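TetR-family transcriptional regulator (Streptomyces coelicolor A3, PDB 2QIB) probably binds operator DNA as a two-chain, TetR-type transcription factor, through an N-terminal helix-turn-helix domain carried by an all-helical C-terminal domain. Local coordinates at residues Ala43-Arg47 with Pro48-His52; Gln135-Ser138 with His139-Val142. All coordinates share one frame; numbering follows the deposited sequence.

Contact 1: residues Ala43-Arg47 with Pro48-His52; sequences AGISR and PLVYH
Over one face of the Arg47 guanidinium sits the ring carbon CE2 of Tyr51, 4.0 Å above the plane and over its centre. The two flat groups are steeply inclined, 68° apart, while their side chains run side by side in the same direction. Arg47 reaches this place with CG anti to the backbone N (chi1 170°) and an extended chain up to NE; its NH1 is held by a salt bridge to Asp37. The Tyr51 ring also meets backbone: CD2 lies 3.3 Å from Arg47 O, which approaches obliquely. With an alanine in place of the tyrosine, that guanidinium face would probably lose its cover, leaving Arg47 freer to turn about its link to Asp37. At the start of the helix, Ser46 is the N-cap: its OG accepts from Leu49 N at 3.2 Å, and its carbonyl O accepts from Val50 N at 3.3 Å. Ile45 crosses both Leu49 and Val50 at about a right angle, its CB 3.9 Å from Leu49 CD2 and its CD1 3.7 Å from Val50 CG2. Gly44, with positive phi, ends helix 36-43 in a Schellman motif. Schellman turn followed by N-cap makes the turn of the predicted helix-turn-helix, with helix 47-53 as its second helix.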
loop_
_atom_site.group_PDB
_atom_site.type_symbol
_atom_site.label_atom_id
_atom_site.label_comp_id
_atom_site.label_asym_id
_atom_site.label_seq_id
_atom_site.Cartn_x
_atom_site.Cartn_y
_atom_site.Cartn_z
ATOM N N ALA A 43 -7.677 -23.025 25.321
ATOM C CA ALA A 43 -7.650 -22.382 26.638
ATOM C C ALA A 43 -7.946 -23.335 27.799
ATOM O O ALA A 43 -7.756 -22.973 28.972
ATOM C CB ALA A 43 -8.621 -21.193 26.661
ATOM N N GLY A 44 -8.455 -24.531 27.507
ATOM C CA GLY A 44 -8.781 -25.497 28.558
ATOM C C GLY A 44 -10.090 -25.175 29.247
ATOM O O GLY A 44 -10.295 -25.548 30.404
ATOM N N ILE A 45 -11.001 -24.495 28.547
ATOM C CA ILE A 45 -12.307 -24.144 29.146
ATOM C C ILE A 45 -13.482 -24.548 28.258
ATOM O O ILE A 45 -13.285 -24.983 27.129
ATOM C CB ILE A 45 -12.404 -22.631 29.511
ATOM C CG1 ILE A 45 -12.412 -21.755 28.249
ATOM C CG2 ILE A 45 -11.335 -22.257 30.504
ATOM C CD1 ILE A 45 -12.470 -20.245 28.510
ATOM N N SER A 46 -14.702 -24.391 28.764
ATOM C CA SER A 46 -15.895 -24.733 28.003
ATOM C C SER A 46 -16.266 -23.601 27.038
ATOM O O SER A 46 -15.856 -22.440 27.209
ATOM C CB SER A 46 -17.059 -25.002 28.956
ATOM O OG SER A 46 -17.483 -23.775 29.503
ATOM N N ARG A 47 -17.038 -23.955 26.014
ATOM C CA ARG A 47 -17.563 -23.000 25.052
ATOM C C ARG A 47 -18.341 -21.838 25.735
ATOM O O ARG A 47 -18.051 -20.662 25.468
ATOM C CB ARG A 47 -18.381 -23.754 23.973
ATOM C CG ARG A 47 -19.198 -22.905 23.029
ATOM C CD ARG A 47 -20.143 -23.787 22.135
ATOM N NE ARG A 47 -21.015 -22.934 21.327
ATOM C CZ ARG A 47 -20.625 -22.324 20.210
ATOM N NH1 ARG A 47 -19.387 -22.510 19.756
ATOM N NH2 ARG A 47 -21.462 -21.538 19.542
ATOM N N PRO A 48 -19.326 -22.144 26.617
ATOM C CA PRO A 48 -20.022 -21.043 27.306
ATOM C C PRO A 48 -19.070 -20.148 28.118
ATOM O O PRO A 48 -19.257 -18.913 28.166
ATOM C CB PRO A 48 -21.020 -21.767 28.236
ATOM C CG PRO A 48 -21.215 -23.083 27.598
ATOM C CD PRO A 48 -19.883 -23.454 26.995
ATOM N N LEU A 49 -18.039 -20.739 28.725
ATOM C CA LEU A 49 -17.118 -19.904 29.508
ATOM C C LEU A 49 -16.370 -18.852 28.646
ATOM O O LEU A 49 -16.084 -17.743 29.124
ATOM C CB LEU A 49 -16.186 -20.751 30.404
ATOM C CG LEU A 49 -15.353 -19.965 31.438
ATOM C CD1 LEU A 49 -16.244 -19.070 32.324
ATOM C CD2 LEU A 49 -14.552 -20.937 32.304
ATOM N N VAL A 50 -16.087 -19.163 27.371
ATOM C CA VAL A 50 -15.511 -18.161 26.464
ATOM C C VAL A 50 -16.468 -16.973 26.322
ATOM O O VAL A 50 -16.060 -15.827 26.397
ATOM C CB VAL A 50 -15.183 -18.736 25.059
ATOM C CG1 VAL A 50 -14.726 -17.623 24.111
ATOM C CG2 VAL A 50 -14.128 -19.841 25.176
ATOM N N TYR A 51 -17.766 -17.264 26.163
ATOM C CA TYR A 51 -18.751 -16.192 26.020
ATOM C C TYR A 51 -18.979 -15.400 27.328
ATOM O O TYR A 51 -19.589 -14.326 27.304
ATOM C CB TYR A 51 -20.080 -16.770 25.519
ATOM C CG TYR A 51 -20.062 -17.199 24.070
ATOM C CD1 TYR A 51 -20.207 -16.256 23.041
ATOM C CD2 TYR A 51 -19.905 -18.540 23.734
ATOM C CE1 TYR A 51 -20.207 -16.660 21.727
ATOM C CE2 TYR A 51 -19.926 -18.959 22.414
ATOM C CZ TYR A 51 -20.073 -18.010 21.422
ATOM O OH TYR A 51 -20.062 -18.408 20.113
ATOM N N HIS A 52 -18.499 -15.918 28.455
ATOM C CA HIS A 52 -18.502 -15.132 29.696
ATOM C C HIS A 52 -17.611 -13.891 29.557
ATOM O O HIS A 52 -17.887 -12.854 30.161
ATOM C CB HIS A 52 -18.046 -15.981 30.877
ATOM C CG HIS A 52 -18.208 -15.294 32.204
ATOM N ND1 HIS A 52 -19.435 -15.151 32.813
ATOM C CD2 HIS A 52 -17.309 -14.697 33.024
ATOM C CE1 HIS A 52 -19.286 -14.509 33.960
ATOM N NE2 HIS A 52 -18.007 -14.223 34.115
#

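Contact 2: residues Gln135-Ser138 with His139-Val142; sequences QILS and HLDV
His139 turns the edge of its imidazole to the preceding turn of helix: CD2 lies 3.1 Å from Gln135 O, near the ring plane. The same carbonyl accepts the backbone N-H of His139 with an N-H...O angle of 161°, so one oxygen meets both main chain and ring. With CG anti to the carbonyl carbon (chi1 -77°), the ring leans back along the helix, and a water in its plane bridges the two side chains, 2.9 Å from His139 NE2 and 2.6 Å from Gln135 OE1, to which it probably donates. ND1 is bonded to Arg87, leaving both ring nitrogens engaged. Leu137 offers its carbonyl to Val142 N at 3.1 Å in an almost straight bond, N-H...O 177°; Leu137 CB lies 3.6 Å from Val142 O. Asp141, with positive phi, makes this a Schellman motif, and its own N bonds to Ser138 O from well above the carbonyl plane. Leu140 CD1 lies 3.8 Å from Ile136 CG2, the two side chains alongside each other, and Leu140 N bonds to Ile136 O. Here helix 119-140 ends: Ile136 touches Val153 and Trp156 of helix 147-168, Leu140 and Val142 touch its Leu149, Leu137 rests on Pro145, and Leu140 O bonds to Arg206 of helix 198-209.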
loop_
_atom_site.group_PDB
_atom_site.type_symbol
_atom_site.label_atom_id
_atom_site.label_comp_id
_atom_site.label_asym_id
_atom_site.label_seq_id
_atom_site.Cartn_x
_atom_site.Cartn_y
_atom_site.Cartn_z
ATOM N N GLN A 135 6.687 8.014 14.539
ATOM C CA GLN A 135 8.093 7.650 14.797
ATOM C C GLN A 135 9.038 8.132 13.710
ATOM O O GLN A 135 10.124 8.638 13.993
ATOM C CB GLN A 135 8.246 6.145 15.017
ATOM C CG GLN A 135 7.621 5.645 16.347
ATOM C CD GLN A 135 8.103 6.473 17.573
ATOM O OE1 GLN A 135 9.289 6.641 17.800
ATOM N NE2 GLN A 135 7.153 7.004 18.340
ATOM N N ILE A 136 8.622 7.981 12.447
ATOM C CA ILE A 136 9.476 8.430 11.361
ATOM C C ILE A 136 9.687 9.938 11.443
ATOM O O ILE A 136 10.797 10.391 11.373
ATOM C CB ILE A 136 8.882 8.050 10.004
ATOM C CG1 ILE A 136 8.948 6.509 9.850
ATOM C CG2 ILE A 136 9.632 8.801 8.868
ATOM C CD1 ILE A 136 8.019 5.987 8.756
ATOM N N LEU A 137 8.628 10.719 11.672
ATOM C CA LEU A 137 8.826 12.159 11.819
ATOM C C LEU A 137 9.721 12.528 12.997
ATOM O O LEU A 137 10.479 13.473 12.902
ATOM C CB LEU A 137 7.503 12.883 11.957
ATOM C CG LEU A 137 6.597 12.852 10.714
ATOM C CD1 LEU A 137 5.387 13.731 10.986
ATOM C CD2 LEU A 137 7.298 13.319 9.440
ATOM N N SER A 138 9.606 11.793 14.097
ATOM C CA SER A 138 10.459 12.039 15.272
ATOM C C SER A 138 11.938 11.903 14.898
ATOM O O SER A 138 12.788 12.733 15.251
ATOM C CB SER A 138 10.098 11.051 16.385
ATOM O OG SER A 138 10.955 11.243 17.515
ATOM N N HIS A 139 12.263 10.844 14.166
ATOM C CA HIS A 139 13.635 10.615 13.757
ATOM C C HIS A 139 14.132 11.649 12.754
ATOM O O HIS A 139 15.312 12.035 12.808
ATOM C CB HIS A 139 13.815 9.213 13.205
ATOM C CG HIS A 139 13.875 8.164 14.265
ATOM N ND1 HIS A 139 15.067 7.747 14.828
ATOM C CD2 HIS A 139 12.894 7.464 14.888
ATOM C CE1 HIS A 139 14.816 6.824 15.738
ATOM N NE2 HIS A 139 13.505 6.629 15.790
ATOM N N LEU A 140 13.236 12.101 11.870
ATOM C CA LEU A 140 13.563 13.160 10.920
ATOM C C LEU A 140 13.665 14.523 11.596
ATOM O O LEU A 140 14.165 15.477 10.979
ATOM C CB LEU A 140 12.559 13.205 9.765
ATOM C CG LEU A 140 12.515 11.985 8.816
ATOM C CD1 LEU A 140 11.294 12.070 7.853
ATOM C CD2 LEU A 140 13.842 11.834 8.025
ATOM N N ASP A 141 13.194 14.598 12.848
ATOM C CA ASP A 141 13.187 15.835 13.662
ATOM C C ASP A 141 12.291 16.893 13.028
ATOM O O ASP A 141 12.632 18.084 12.970
ATOM C CB ASP A 141 14.622 16.375 13.853
ATOM C CG ASP A 141 14.726 17.397 14.973
ATOM O OD1 ASP A 141 13.787 17.509 15.793
ATOM O OD2 ASP A 141 15.774 18.083 15.032
ATOM N N VAL A 142 11.137 16.442 12.550
ATOM C CA VAL A 142 10.166 17.315 11.914
ATOM C C VAL A 142 8.851 17.294 12.678
ATOM O O VAL A 142 8.256 16.234 12.881
ATOM C CB VAL A 142 9.952 16.900 10.435
ATOM C CG1 VAL A 142 8.874 17.761 9.807
ATOM C CG2 VAL A 142 11.260 16.990 9.659
HETATM O O HOH W 1 11.255 5.215 16.823
#

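How the contacts relate
Contact 1 and contact 2 lie on opposite sides of the chain's centre, their own centres 45 Å apart and their nearest atoms about 33 Å apart, so neither touches the other. Residues 43-52 belong to the predicted DNA-binding motif, with their centre about 32 Å from that of the chain; residues 135-142 belong to the C-terminal domain, about 17 Å from it. Both include a Schellman motif, but contact 1 goes on to start a new helix, whereas contact 2 closes a long one. Near contact 2, a hexaethylene glycol, probably from the crystallisation liquor, comes about 4 Å from the His139 side chain; this may mark a pocket.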